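Local coordinates for DUF4393 domain-containing protein (Alcanivorax borkumensis, PDB 3H35), which is of unknown function but belongs to the abortive infection alpha family, related to helix-turn-helix proteins, and assembles here from three copies of the chain, at residues R129-Y132 / E133-E136; V39-A42 / Q43-L46; L162-P166 / L167-L171; I100-N103 / D104-A107; F141-A144 / Q145-Q149. All blocks are in the same frame, centred on the assembly; numbering follows the deposited sequence. Where two conformers were deposited one is given.

Contact 1 of 5, residues R129-Y132 / E133-E136; sequences RTDY and ELCE
R129 and E133 are joined first through the backbone, E133 N donating to R129 O at 3.1 Å; this is the first of four successive bonds that end with E136 N to Y132 O at 2.7 Å. Their side chains are linked by a water that accepts from R129 NH1 and donates to E133 OE2, 2.6 Å from that oxygen, and that lies in the plane of the guanidinium at its edge. A second water sits between T130 OG1 and E133 OE1, but at 2.4 Å from E133 OE1 it is too close for the bridge to be more than doubtful. The charged groups of R129 and E133 do not meet directly: NH1 of R129 and OE2 of E133 are 5.0 Å apart and the two planes are turned 55° against each other. R129 instead makes its salt bridge with E126, through NH2, while E136 turns its carboxylate to R159 in another. What touches is the aliphatic part of the arginine, with R129 CG 3.6 Å from E133 OE2; CG lies opposite the backbone N (chi1 -170°), which carries the chain forward to the glutamate. This is the i to i+4 pairing of an alpha helix, here helix 129-137. On another side of the helix Y132 and C135 are buried against strand 71-77, at A72 and L74 respectively. The hydroxyl of Y132 bonds to E160 O and T125 N. D131 OD1 bonds to N93 ND2, and the same oxygen lies 4.2 Å from CD1 of L134.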
loop_
_atom_site.group_PDB
_atom_site.type_symbol
_atom_site.label_atom_id
_atom_site.label_comp_id
_atom_site.label_asym_id
_atom_site.label_seq_id
_atom_site.Cartn_x
_atom_site.Cartn_y
_atom_site.Cartn_z
ATOM N N ARG A 129 -7.882 -2.248 27.241
ATOM C CA ARG A 129 -8.040 -3.699 27.440
ATOM C C ARG A 129 -9.474 -4.225 27.129
ATOM O O ARG A 129 -9.672 -5.197 26.384
ATOM C CB ARG A 129 -7.611 -4.119 28.854
ATOM C CG ARG A 129 -7.536 -5.631 29.028
ATOM C CD ARG A 129 -6.888 -6.045 30.360
ATOM N NE ARG A 129 -5.423 -5.860 30.424
ATOM C CZ ARG A 129 -4.521 -6.703 29.927
ATOM N NH1 ARG A 129 -4.884 -7.803 29.285
ATOM N NH2 ARG A 129 -3.233 -6.436 30.059
ATOM N N THR A 130 -10.461 -3.562 27.708
ATOM C CA THR A 130 -11.847 -3.949 27.499
ATOM C C THR A 130 -12.197 -3.945 26.014
ATOM O O THR A 130 -12.784 -4.920 25.515
ATOM C CB THR A 130 -12.761 -3.017 28.272
ATOM O OG1 THR A 130 -12.548 -3.258 29.663
ATOM C CG2 THR A 130 -14.207 -3.274 27.944
ATOM N N ASP A 131 -11.783 -2.886 25.303
ATOM C CA ASP A 131 -12.019 -2.813 23.861
ATOM C C ASP A 131 -11.379 -3.941 23.045
ATOM O O ASP A 131 -11.994 -4.479 22.128
ATOM C CB ASP A 131 -11.570 -1.463 23.318
ATOM C CG ASP A 131 -12.490 -0.338 23.773
ATOM O OD1 ASP A 131 -13.674 -0.377 23.396
ATOM O OD2 ASP A 131 -12.043 0.548 24.528
ATOM N N TYR A 132 -10.149 -4.302 23.371
ATOM C CA TYR A 132 -9.537 -5.442 22.704
ATOM C C TYR A 132 -10.395 -6.696 22.881
ATOM O O TYR A 132 -10.595 -7.452 21.923
ATOM C CB TYR A 132 -8.155 -5.715 23.264
ATOM C CG TYR A 132 -7.140 -4.615 22.995
ATOM C CD1 TYR A 132 -6.757 -4.296 21.701
ATOM C CD2 TYR A 132 -6.532 -3.925 24.045
ATOM C CE1 TYR A 132 -5.834 -3.277 21.457
ATOM C CE2 TYR A 132 -5.617 -2.925 23.816
ATOM C CZ TYR A 132 -5.254 -2.601 22.514
ATOM O OH TYR A 132 -4.319 -1.601 22.305
ATOM N N GLU A 133 -10.887 -6.898 24.119
ATOM C CA GLU A 133 -11.708 -8.040 24.463
ATOM C C GLU A 133 -12.997 -8.040 23.675
ATOM O O GLU A 133 -13.354 -9.054 23.082
ATOM C CB GLU A 133 -11.974 -8.093 25.981
ATOM C CG GLU A 133 -10.722 -8.392 26.782
ATOM C CD GLU A 133 -10.869 -8.191 28.305
ATOM O OE1 GLU A 133 -11.988 -7.844 28.803
ATOM O OE2 GLU A 133 -9.847 -8.381 29.009
ATOM N N LEU A 134 -13.679 -6.904 23.622
ATOM C CA LEU A 134 -14.833 -6.766 22.737
ATOM C C LEU A 134 -14.478 -7.081 21.285
ATOM O O LEU A 134 -15.242 -7.763 20.611
ATOM C CB LEU A 134 -15.412 -5.351 22.779
ATOM C CG LEU A 134 -16.057 -4.893 24.071
ATOM C CD1 LEU A 134 -16.449 -3.432 23.878
ATOM C CD2 LEU A 134 -17.287 -5.801 24.528
ATOM N N CYS A 135 -13.353 -6.564 20.782
ATOM C CA CYS A 135 -12.981 -6.848 19.408
ATOM C C CYS A 135 -12.678 -8.330 19.187
ATOM O O CYS A 135 -13.061 -8.903 18.167
ATOM C CB CYS A 135 -11.745 -6.055 19.012
ATOM S SG CYS A 135 -12.061 -4.312 18.793
ATOM N N GLU A 136 -11.938 -8.926 20.113
ATOM C CA GLU A 136 -11.560 -10.317 19.956
ATOM C C GLU A 136 -12.805 -11.222 19.981
ATOM O O GLU A 136 -12.822 -12.295 19.372
ATOM C CB GLU A 136 -10.541 -10.729 21.016
ATOM C CG GLU A 136 -9.150 -10.189 20.687
ATOM C CD GLU A 136 -8.216 -10.073 21.879
ATOM O OE1 GLU A 136 -8.671 -10.252 23.017
ATOM O OE2 GLU A 136 -7.015 -9.754 21.698
HETATM O O HOH W 1 -7.408 -8.719 28.312
HETATM O O HOH W 2 -11.832 -6.180 30.593
#

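Contact 2 of 5, residues V39-A42 / Q43-L46; sequences VPQA and QTML
Q41 and T44 meet at the start of helix 42-52 through a shared water. It accepts from Q41 N at 2.8 Å and from Q41 NE2 at 3.0 Å, and it is also hydrogen-bonded to T44 OG1. The glutamine therefore reaches the water with both its main chain and its amide: its side chain runs extended beyond CG and then turns its amide (chi3 67°) so that NE2 faces the same molecule. T44 OG1 lies opposite its own carbonyl carbon (chi1 -56°), on the side of the helix where Q41 sits, and the two side chains touch loosely, Q41 CB being 4.0 Å from OG1 of T44. CB and the methyl CG2 of T44 lie against P40 CB, each at 4.0 Å. Q41 occupies the N-cap position, and its carbonyl oxygen takes two N-H groups of the first turn: M45 N, nearly in line with the C=O, at 3.0 Å and an N-H...O angle of 169°, and T44 N, weak and bent. The carbonyl of A42 is taken up by L46 N at 2.8 Å, and A42 N probably donates to Q101 OE1 of a neighbouring subunit. Within the chain L46 packs on L171 of helix 166-175, and A42 and L46 lie against Y109 and F105 of the second subunit. The side chain of Q41 thus does not cap the first turn but, with its own N-H, donates to the water that joins it to T44, while the backbone carbonyls of Q41 and A42 take the helical N-H groups.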
loop_
_atom_site.group_PDB
_atom_site.type_symbol
_atom_site.label_atom_id
_atom_site.label_comp_id
_atom_site.label_asym_id
_atom_site.label_seq_id
_atom_site.Cartn_x
_atom_site.Cartn_y
_atom_site.Cartn_z
ATOM N N VAL A 39 -7.153 25.872 -12.735
ATOM C CA VAL A 39 -6.495 24.605 -12.413
ATOM C C VAL A 39 -6.255 24.598 -10.907
ATOM O O VAL A 39 -5.750 25.578 -10.362
ATOM C CB VAL A 39 -5.127 24.460 -13.071
ATOM C CG1 VAL A 39 -4.563 23.029 -12.768
ATOM C CG2 VAL A 39 -5.205 24.783 -14.571
ATOM N N PRO A 40 -6.618 23.509 -10.219
ATOM C CA PRO A 40 -6.534 23.631 -8.758
ATOM C C PRO A 40 -5.094 23.609 -8.210
ATOM O O PRO A 40 -4.220 22.969 -8.776
ATOM C CB PRO A 40 -7.374 22.448 -8.246
ATOM C CG PRO A 40 -7.408 21.452 -9.380
ATOM C CD PRO A 40 -7.079 22.176 -10.663
ATOM N N GLN A 41 -4.882 24.367 -7.136
ATOM C CA GLN A 41 -3.653 24.345 -6.374
ATOM C C GLN A 41 -3.314 22.895 -5.920
ATOM O O GLN A 41 -4.218 22.069 -5.705
ATOM C CB GLN A 41 -3.814 25.179 -5.089
ATOM C CG GLN A 41 -4.217 26.598 -5.226
ATOM C CD GLN A 41 -4.686 27.198 -3.892
ATOM O OE1 GLN A 41 -3.896 27.356 -2.959
ATOM N NE2 GLN A 41 -5.971 27.553 -3.814
ATOM N N ALA A 42 -2.022 22.634 -5.711
ATOM C CA ALA A 42 -1.539 21.339 -5.170
ATOM C C ALA A 42 -2.324 20.923 -3.918
ATOM O O ALA A 42 -2.774 19.766 -3.782
ATOM C CB ALA A 42 -0.049 21.411 -4.847
ATOM N N GLN A 43 -2.478 21.879 -3.010
ATOM C CA GLN A 43 -3.195 21.681 -1.754
ATOM C C GLN A 43 -4.577 21.082 -1.997
ATOM O O GLN A 43 -4.991 20.123 -1.333
ATOM C CB GLN A 43 -3.342 23.030 -1.073
ATOM C CG GLN A 43 -4.054 22.945 0.220
ATOM C CD GLN A 43 -4.015 24.260 0.972
ATOM O OE1 GLN A 43 -2.960 24.918 1.031
ATOM N NE2 GLN A 43 -5.167 24.660 1.549
ATOM N N THR A 44 -5.271 21.669 -2.968
ATOM C CA THR A 44 -6.618 21.290 -3.277
ATOM C C THR A 44 -6.616 19.902 -3.874
ATOM O O THR A 44 -7.422 19.064 -3.471
ATOM C CB THR A 44 -7.278 22.312 -4.240
ATOM O OG1 THR A 44 -7.186 23.605 -3.632
ATOM C CG2 THR A 44 -8.769 21.993 -4.487
HETATM N N MSE A 45 -5.724 19.646 -4.831
HETATM C CA MSE A 45 -5.612 18.305 -5.387
HETATM C C MSE A 45 -5.291 17.266 -4.303
HETATM O O MSE A 45 -5.854 16.177 -4.318
HETATM C CB MSE A 45 -4.568 18.245 -6.495
HETATM C CG MSE A 45 -4.235 16.818 -6.961
HETATM SE SE MSE A 45 -5.572 15.979 -8.155
HETATM C CE MSE A 45 -5.154 16.982 -9.773
ATOM N N LEU A 46 -4.436 17.616 -3.341
ATOM C CA LEU A 46 -4.053 16.661 -2.303
ATOM C C LEU A 46 -5.262 16.290 -1.465
ATOM O O LEU A 46 -5.512 15.101 -1.241
ATOM C CB LEU A 46 -2.927 17.190 -1.420
ATOM C CG LEU A 46 -1.528 17.194 -2.073
ATOM C CD1 LEU A 46 -0.572 18.067 -1.274
ATOM C CD2 LEU A 46 -0.973 15.815 -2.269
HETATM O O HOH W 3 -7.018 25.596 -5.828
#

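Contact 3 of 5, residues L162-P166 / L167-L171; sequences LRISP and LGRQL
The guanidinium of R169 has I164 CG2 and S165 O over one face, and P166 CA meets it obliquely. The closest of these contacts is I164 CG2 to R169 NH2, 3.5 Å. A bend at chi3 (-67°) folds the arginine back over the residues that lead into its helix, bringing its nitrogens to two waters, both of which donate to I164 O. One of them takes a bond from R169 NH1 at 3.1 Å, the other a weak one from NH2. The charge has its main partner across the interface, where NH1 forms a salt bridge with E147 of the second subunit. The chain here passes from strand 156-164 into helix 166-175, and S165 is its N-cap: S165 OG accepts from G168 N at 2.9 Å, with an N-H...O angle of 164°. The hydroxyl stands between the backbone N and the carbonyl carbon (chi1 74°), which turns it onto the first turn of the helix, and it is also bonded to G117 O. P166 follows as the first helical residue, with P166 O accepting from Q170 N, while S165 O takes R169 N at 2.9 Å. The ethyl branch of I164 packs directly on the main chain of G168, with I164 CD1 3.8 Å from G168 C. I164 also packs on L62 and L65 of helix 56-65.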
loop_
_atom_site.group_PDB
_atom_site.type_symbol
_atom_site.label_atom_id
_atom_site.label_comp_id
_atom_site.label_asym_id
_atom_site.label_seq_id
_atom_site.Cartn_x
_atom_site.Cartn_y
_atom_site.Cartn_z
ATOM N N LEU A 162 -4.622 2.297 17.275
ATOM C CA LEU A 162 -4.837 3.018 16.020
ATOM C C LEU A 162 -4.782 4.482 16.312
ATOM O O LEU A 162 -5.447 4.934 17.227
ATOM C CB LEU A 162 -6.216 2.684 15.447
ATOM C CG LEU A 162 -6.688 3.364 14.160
ATOM C CD1 LEU A 162 -5.799 2.899 12.969
ATOM C CD2 LEU A 162 -8.192 3.032 13.941
ATOM N N ARG A 163 -4.014 5.225 15.517
ATOM C CA ARG A 163 -3.958 6.688 15.593
ATOM C C ARG A 163 -3.828 7.307 14.218
ATOM O O ARG A 163 -3.378 6.654 13.313
ATOM C CB ARG A 163 -2.721 7.152 16.328
ATOM C CG ARG A 163 -2.558 6.591 17.670
ATOM C CD ARG A 163 -1.143 6.883 18.116
ATOM N NE ARG A 163 -0.926 6.060 19.273
ATOM C CZ ARG A 163 -1.363 6.354 20.484
ATOM N NH1 ARG A 163 -2.001 7.487 20.714
ATOM N NH2 ARG A 163 -1.147 5.501 21.452
ATOM N N ILE A 164 -4.128 8.602 14.122
ATOM C CA ILE A 164 -3.857 9.384 12.928
ATOM C C ILE A 164 -2.347 9.495 12.718
ATOM O O ILE A 164 -1.596 9.585 13.679
ATOM C CB ILE A 164 -4.512 10.803 13.008
ATOM C CG1 ILE A 164 -4.600 11.423 11.610
ATOM C CG2 ILE A 164 -3.719 11.768 13.940
ATOM C CD1 ILE A 164 -5.636 12.526 11.540
ATOM N N SER A 165 -1.919 9.440 11.469
ATOM C CA SER A 165 -0.505 9.611 11.101
ATOM C C SER A 165 -0.199 11.101 10.895
ATOM O O SER A 165 -1.110 11.902 10.722
ATOM C CB SER A 165 -0.219 8.883 9.795
ATOM O OG SER A 165 -0.756 9.571 8.671
ATOM N N PRO A 166 1.082 11.468 10.874
ATOM C CA PRO A 166 1.525 12.820 10.492
ATOM C C PRO A 166 0.974 13.268 9.140
ATOM O O PRO A 166 0.642 14.433 8.949
ATOM C CB PRO A 166 3.043 12.672 10.395
ATOM C CG PRO A 166 3.372 11.580 11.316
ATOM C CD PRO A 166 2.214 10.600 11.207
ATOM N N LEU A 167 0.875 12.333 8.196
ATOM C CA LEU A 167 0.367 12.671 6.889
ATOM C C LEU A 167 -1.127 12.921 6.973
ATOM O O LEU A 167 -1.656 13.839 6.334
ATOM C CB LEU A 167 0.701 11.559 5.889
ATOM C CG LEU A 167 2.203 11.280 5.625
ATOM C CD1 LEU A 167 2.393 10.086 4.653
ATOM C CD2 LEU A 167 2.936 12.507 5.062
ATOM N N GLY A 168 -1.834 12.098 7.729
ATOM C CA GLY A 168 -3.269 12.321 7.895
ATOM C C GLY A 168 -3.532 13.662 8.589
ATOM O O GLY A 168 -4.446 14.419 8.220
ATOM N N ARG A 169 -2.671 14.004 9.533
ATOM C CA ARG A 169 -2.843 15.243 10.262
ATOM C C ARG A 169 -2.565 16.405 9.334
ATOM O O ARG A 169 -3.290 17.391 9.339
ATOM C CB ARG A 169 -1.921 15.240 11.470
ATOM C CG ARG A 169 -2.017 16.448 12.398
ATOM C CD ARG A 169 -0.927 16.324 13.537
ATOM N NE ARG A 169 -1.203 15.200 14.458
ATOM C CZ ARG A 169 -0.521 14.045 14.561
ATOM N NH1 ARG A 169 0.552 13.748 13.800
ATOM N NH2 ARG A 169 -0.932 13.145 15.465
ATOM N N GLN A 170 -1.520 16.278 8.503
ATOM C CA GLN A 170 -1.159 17.343 7.591
ATOM C C GLN A 170 -2.281 17.557 6.612
ATOM O O GLN A 170 -2.666 18.691 6.358
ATOM C CB GLN A 170 0.126 17.024 6.815
ATOM C CG GLN A 170 0.517 18.131 5.827
ATOM C CD GLN A 170 1.832 17.830 5.126
ATOM O OE1 GLN A 170 2.363 16.718 5.209
ATOM N NE2 GLN A 170 2.383 18.837 4.485
ATOM N N LEU A 171 -2.838 16.461 6.080
ATOM C CA LEU A 171 -3.981 16.582 5.137
ATOM C C LEU A 171 -5.235 17.192 5.796
ATOM O O LEU A 171 -5.925 18.059 5.206
ATOM C CB LEU A 171 -4.328 15.222 4.516
ATOM C CG LEU A 171 -3.367 14.784 3.395
ATOM C CD1 LEU A 171 -3.539 13.290 3.189
ATOM C CD2 LEU A 171 -3.621 15.678 2.128
HETATM O O HOH W 4 -1.285 10.496 16.233
HETATM O O HOH W 5 0.734 10.656 14.166
#

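Contact 4 of 5, residues I100-N103 / D104-A107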
loop_
_atom_site.group_PDB
_atom_site.type_symbol
_atom_site.label_atom_id
_atom_site.label_comp_id
_atom_site.label_asym_id
_atom_site.label_seq_id
_atom_site.Cartn_x
_atom_site.Cartn_y
_atom_site.Cartn_z
ATOM N N ILE A 100 -19.916 5.047 12.067
ATOM C CA ILE A 100 -19.963 4.547 10.698
ATOM C C ILE A 100 -21.265 3.768 10.418
ATOM O O ILE A 100 -21.806 3.082 11.293
ATOM C CB ILE A 100 -18.776 3.696 10.329
ATOM C CG1 ILE A 100 -18.662 2.439 11.212
ATOM C CG2 ILE A 100 -17.446 4.525 10.398
ATOM C CD1 ILE A 100 -17.628 1.445 10.609
ATOM N N GLN A 101 -21.736 3.870 9.189
ATOM C CA GLN A 101 -22.944 3.159 8.768
ATOM C C GLN A 101 -22.761 1.646 8.768
ATOM O O GLN A 101 -23.570 0.921 9.368
ATOM C CB GLN A 101 -23.363 3.648 7.361
ATOM C CG GLN A 101 -24.571 2.899 6.773
ATOM C CD GLN A 101 -25.133 3.581 5.546
ATOM O OE1 GLN A 101 -24.427 4.257 4.794
ATOM N NE2 GLN A 101 -26.410 3.409 5.344
ATOM N N CYS A 102 -21.695 1.157 8.115
ATOM C CA CYS A 102 -21.536 -0.272 7.934
ATOM C C CYS A 102 -20.294 -0.769 8.636
ATOM O O CYS A 102 -19.188 -0.768 8.050
ATOM C CB CYS A 102 -21.448 -0.628 6.449
ATOM S SG CYS A 102 -22.990 -0.201 5.615
ATOM N N ASN A 103 -20.490 -1.222 9.860
ATOM C CA ASN A 103 -19.397 -1.672 10.658
ATOM C C ASN A 103 -18.825 -2.979 10.121
ATOM O O ASN A 103 -17.707 -3.357 10.469
ATOM C CB ASN A 103 -19.829 -1.865 12.101
ATOM C CG ASN A 103 -18.666 -1.781 13.052
ATOM O OD1 ASN A 103 -18.076 -0.703 13.237
ATOM N ND2 ASN A 103 -18.304 -2.921 13.650
ATOM N N ASP A 104 -19.611 -3.664 9.294
ATOM C CA ASP A 104 -19.155 -4.889 8.635
ATOM C C ASP A 104 -17.926 -4.662 7.727
ATOM O O ASP A 104 -17.204 -5.598 7.460
ATOM C CB ASP A 104 -20.278 -5.481 7.774
ATOM C CG ASP A 104 -21.361 -6.150 8.593
ATOM O OD1 ASP A 104 -21.295 -6.160 9.854
ATOM O OD2 ASP A 104 -22.295 -6.673 7.942
ATOM N N PHE A 105 -17.717 -3.426 7.262
ATOM C CA PHE A 105 -16.599 -3.103 6.388
ATOM C C PHE A 105 -15.377 -2.507 7.114
ATOM O O PHE A 105 -14.510 -1.905 6.471
ATOM C CB PHE A 105 -17.071 -2.101 5.333
ATOM C CG PHE A 105 -18.308 -2.528 4.579
ATOM C CD1 PHE A 105 -18.585 -3.873 4.324
ATOM C CD2 PHE A 105 -19.201 -1.564 4.096
ATOM C CE1 PHE A 105 -19.742 -4.261 3.639
ATOM C CE2 PHE A 105 -20.376 -1.937 3.434
ATOM C CZ PHE A 105 -20.626 -3.298 3.183
ATOM N N ILE A 106 -15.337 -2.595 8.446
ATOM C CA ILE A 106 -14.274 -1.929 9.167
ATOM C C ILE A 106 -12.856 -2.394 8.686
ATOM O O ILE A 106 -11.960 -1.566 8.438
ATOM C CB ILE A 106 -14.468 -2.077 10.692
ATOM C CG1 ILE A 106 -13.440 -1.253 11.470
ATOM C CG2 ILE A 106 -14.416 -3.599 11.134
ATOM C CD1 ILE A 106 -13.396 0.274 11.193
ATOM N N ALA A 107 -12.682 -3.703 8.472
ATOM C CA ALA A 107 -11.396 -4.191 8.007
ATOM C C ALA A 107 -11.027 -3.630 6.623
ATOM O O ALA A 107 -9.877 -3.210 6.417
ATOM C CB ALA A 107 -11.324 -5.746 8.050
HETATM O O HOH W 6 -20.018 -5.491 12.082
#
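Two backbone bonds fold the chain from the 100-103 loop into helix 106-115. F105 N donates to C102 O at 3.1 Å and I106 N to N103 O at 3.2 Å, each joining residues three apart. Both donors stand well above the carbonyl planes they serve, by 52° and 64°, so neither oxygen is met on a lone pair. The apolar contacts centre on C102 and F105. C102 CB comes 3.4 Å from F105 CD2, approaching the ring obliquely, and SG follows at 3.8 Å from F105 CE2. This is a sulfur-aromatic contact, with the sulfur 4.8 Å from the ring centroid and 49° off its normal. SG lies opposite the carbonyl carbon of C102, which brings it obliquely to the ring. N103 and D104 form a short 3-10 turn that leads to F105, the N-cap of helix 106-115. A more distant pair, I100 CD1 and I106 CD1 at 4.4 Å, meets by methyl ends, and both isoleucines also pack on L61 of helix 56-65. A water joins D104 and N103: it donates to D104 OD1 at 2.7 Å and takes a weak bond from N103 ND2. The main-chain NH groups of Q101 and C102 are taken up by the two carboxylate oxygens of D57. Against the third subunit, F105 packs on L174 and C102 on A42, while Q101 OE1 accepts from A42 N and D104 O from Q170 NE2 of that chain.

Contact 5 of 5, residues F141-A144 / Q145-Q149; sequences FRKA and QAELQ
F141-A144 and Q145-Q149 form one run of helix 139-151, its regular i to i+4 bonds including Q145 N to F141 O at 2.8 Å. R142 and Q145 lie alongside each other, pointing the same way, and meet through R142 NH1 and Q145 OE1 at 2.7 Å. The amide oxygen is used on a lone pair, in its own carbonyl plane, while it sits 17° out of the guanidinium plane; the N-H...O angle of 142° leaves the bond bent. A bend at chi2 (-52°) folds the arginine toward the glutamine, whose chain is extended. A water donates to the same OE1 at 2.8 Å and to R142 O, so two donors grip that oxygen, while R142 NE binds E136 O at the end of helix 129-137. F141 CE2 lies over one face of the guanidinium, 4.1 Å above its plane and offset toward the rim. Beside them, K143 and E147 cross with their charged ends apart, NZ of K143 being 5.1 Å from OE2 of E147; K143 CG comes nearer that oxygen, at 4.0 Å. E147 has a weak, long ion pair with R169 of the third subunit, and A144, E147 and L148 pack on P166 of that chain. Within its own chain the helix lies on the antiparallel sheet: F141 and L148 rest on strands 71-77 and 87-91, and R142 and Q145 on I157 of strand 156-164.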
loop_
_atom_site.group_PDB
_atom_site.type_symbol
_atom_site.label_atom_id
_atom_site.label_comp_id
_atom_site.label_asym_id
_atom_site.label_seq_id
_atom_site.Cartn_x
_atom_site.Cartn_y
_atom_site.Cartn_z
ATOM N N PHE A 141 -14.604 -10.765 12.922
ATOM C CA PHE A 141 -13.184 -10.859 13.112
ATOM C C PHE A 141 -12.759 -12.334 13.234
ATOM O O PHE A 141 -11.784 -12.778 12.596
ATOM C CB PHE A 141 -12.792 -10.104 14.375
ATOM C CG PHE A 141 -11.383 -10.329 14.762
ATOM C CD1 PHE A 141 -10.370 -9.705 14.065
ATOM C CD2 PHE A 141 -11.068 -11.195 15.783
ATOM C CE1 PHE A 141 -9.036 -9.958 14.375
ATOM C CE2 PHE A 141 -9.746 -11.453 16.112
ATOM C CZ PHE A 141 -8.727 -10.830 15.386
ATOM N N ARG A 142 -13.504 -13.099 14.034
ATOM C CA ARG A 142 -13.139 -14.474 14.297
ATOM C C ARG A 142 -13.221 -15.281 13.031
ATOM O O ARG A 142 -12.394 -16.152 12.798
ATOM C CB ARG A 142 -14.038 -15.099 15.383
ATOM C CG ARG A 142 -13.693 -14.672 16.812
ATOM C CD ARG A 142 -12.214 -14.885 17.120
ATOM N NE ARG A 142 -11.806 -14.450 18.464
ATOM C CZ ARG A 142 -10.579 -14.618 18.985
ATOM N NH1 ARG A 142 -9.613 -15.242 18.311
ATOM N NH2 ARG A 142 -10.320 -14.186 20.206
ATOM N N LYS A 143 -14.229 -14.992 12.222
ATOM C CA LYS A 143 -14.368 -15.617 10.915
ATOM C C LYS A 143 -13.154 -15.319 10.004
ATOM O O LYS A 143 -12.618 -16.217 9.368
ATOM C CB LYS A 143 -15.630 -15.094 10.256
ATOM C CG LYS A 143 -16.064 -15.854 9.031
ATOM C CD LYS A 143 -17.208 -15.110 8.316
ATOM C CE LYS A 143 -17.777 -15.913 7.141
ATOM N NZ LYS A 143 -18.385 -17.169 7.663
ATOM N N ALA A 144 -12.741 -14.061 9.956
ATOM C CA ALA A 144 -11.593 -13.647 9.117
ATOM C C ALA A 144 -10.321 -14.359 9.608
ATOM O O ALA A 144 -9.555 -14.905 8.821
ATOM C CB ALA A 144 -11.386 -12.120 9.167
ATOM N N GLN A 145 -10.148 -14.372 10.917
ATOM C CA GLN A 145 -8.999 -15.030 11.514
ATOM C C GLN A 145 -8.969 -16.527 11.147
ATOM O O GLN A 145 -7.948 -17.006 10.760
ATOM C CB GLN A 145 -8.998 -14.880 13.034
ATOM C CG GLN A 145 -7.758 -15.489 13.736
ATOM C CD GLN A 145 -7.970 -15.649 15.229
ATOM O OE1 GLN A 145 -9.115 -15.626 15.720
ATOM N NE2 GLN A 145 -6.869 -15.816 15.968
ATOM N N ALA A 146 -10.107 -17.215 11.263
ATOM C CA ALA A 146 -10.181 -18.603 10.945
ATOM C C ALA A 146 -9.877 -18.826 9.457
ATOM O O ALA A 146 -9.125 -19.724 9.131
ATOM C CB ALA A 146 -11.543 -19.216 11.387
ATOM N N GLU A 147 -10.382 -17.985 8.555
ATOM C CA GLU A 147 -10.059 -18.157 7.140
ATOM C C GLU A 147 -8.559 -18.064 6.888
ATOM O O GLU A 147 -7.975 -18.877 6.154
ATOM C CB GLU A 147 -10.743 -17.110 6.290
ATOM C CG GLU A 147 -12.268 -17.179 6.244
ATOM C CD GLU A 147 -12.857 -16.051 5.366
ATOM O OE1 GLU A 147 -12.211 -15.647 4.365
ATOM O OE2 GLU A 147 -13.969 -15.581 5.675
ATOM N N LEU A 148 -7.937 -17.071 7.510
ATOM C CA LEU A 148 -6.501 -16.844 7.333
ATOM C C LEU A 148 -5.665 -17.954 7.956
ATOM O O LEU A 148 -4.594 -18.310 7.409
ATOM C CB LEU A 148 -6.096 -15.487 7.912
ATOM C CG LEU A 148 -6.538 -14.304 7.069
ATOM C CD1 LEU A 148 -6.417 -13.002 7.847
ATOM C CD2 LEU A 148 -5.734 -14.250 5.769
ATOM N N GLN A 149 -6.111 -18.512 9.082
ATOM C CA GLN A 149 -5.328 -19.595 9.712
ATOM C C GLN A 149 -5.237 -20.834 8.853
ATOM O O GLN A 149 -4.272 -21.528 8.950
ATOM C CB GLN A 149 -5.852 -20.017 11.079
ATOM C CG GLN A 149 -5.709 -18.966 12.207
ATOM C CD GLN A 149 -6.512 -19.334 13.477
ATOM O OE1 GLN A 149 -7.536 -20.023 13.392
ATOM N NE2 GLN A 149 -6.086 -18.824 14.634
HETATM O O HOH W 7 -11.101 -17.533 14.998
#

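Along the chain the order is contact 2, contact 4, contact 1, contact 5, contact 3. Contacts 1 and 5 lie on consecutive helices, 129-137 and 139-151, whose side chains both touch strand 71-77 of the four-stranded antiparallel sheet; their centres are about 16 Å apart and they touch where E136 O meets R142 NE. Contact 3 leaves the same sheet at strand 156-164 and meets contact 2 through L46 and L171. Contacts 2 and 5 stand about 41 Å apart, on opposite sides of the chain's centre. Contacts 2 and 3 face the second subunit and contacts 4 and 5 the third, so these helix starts and the helix on the sheet together join the three copies.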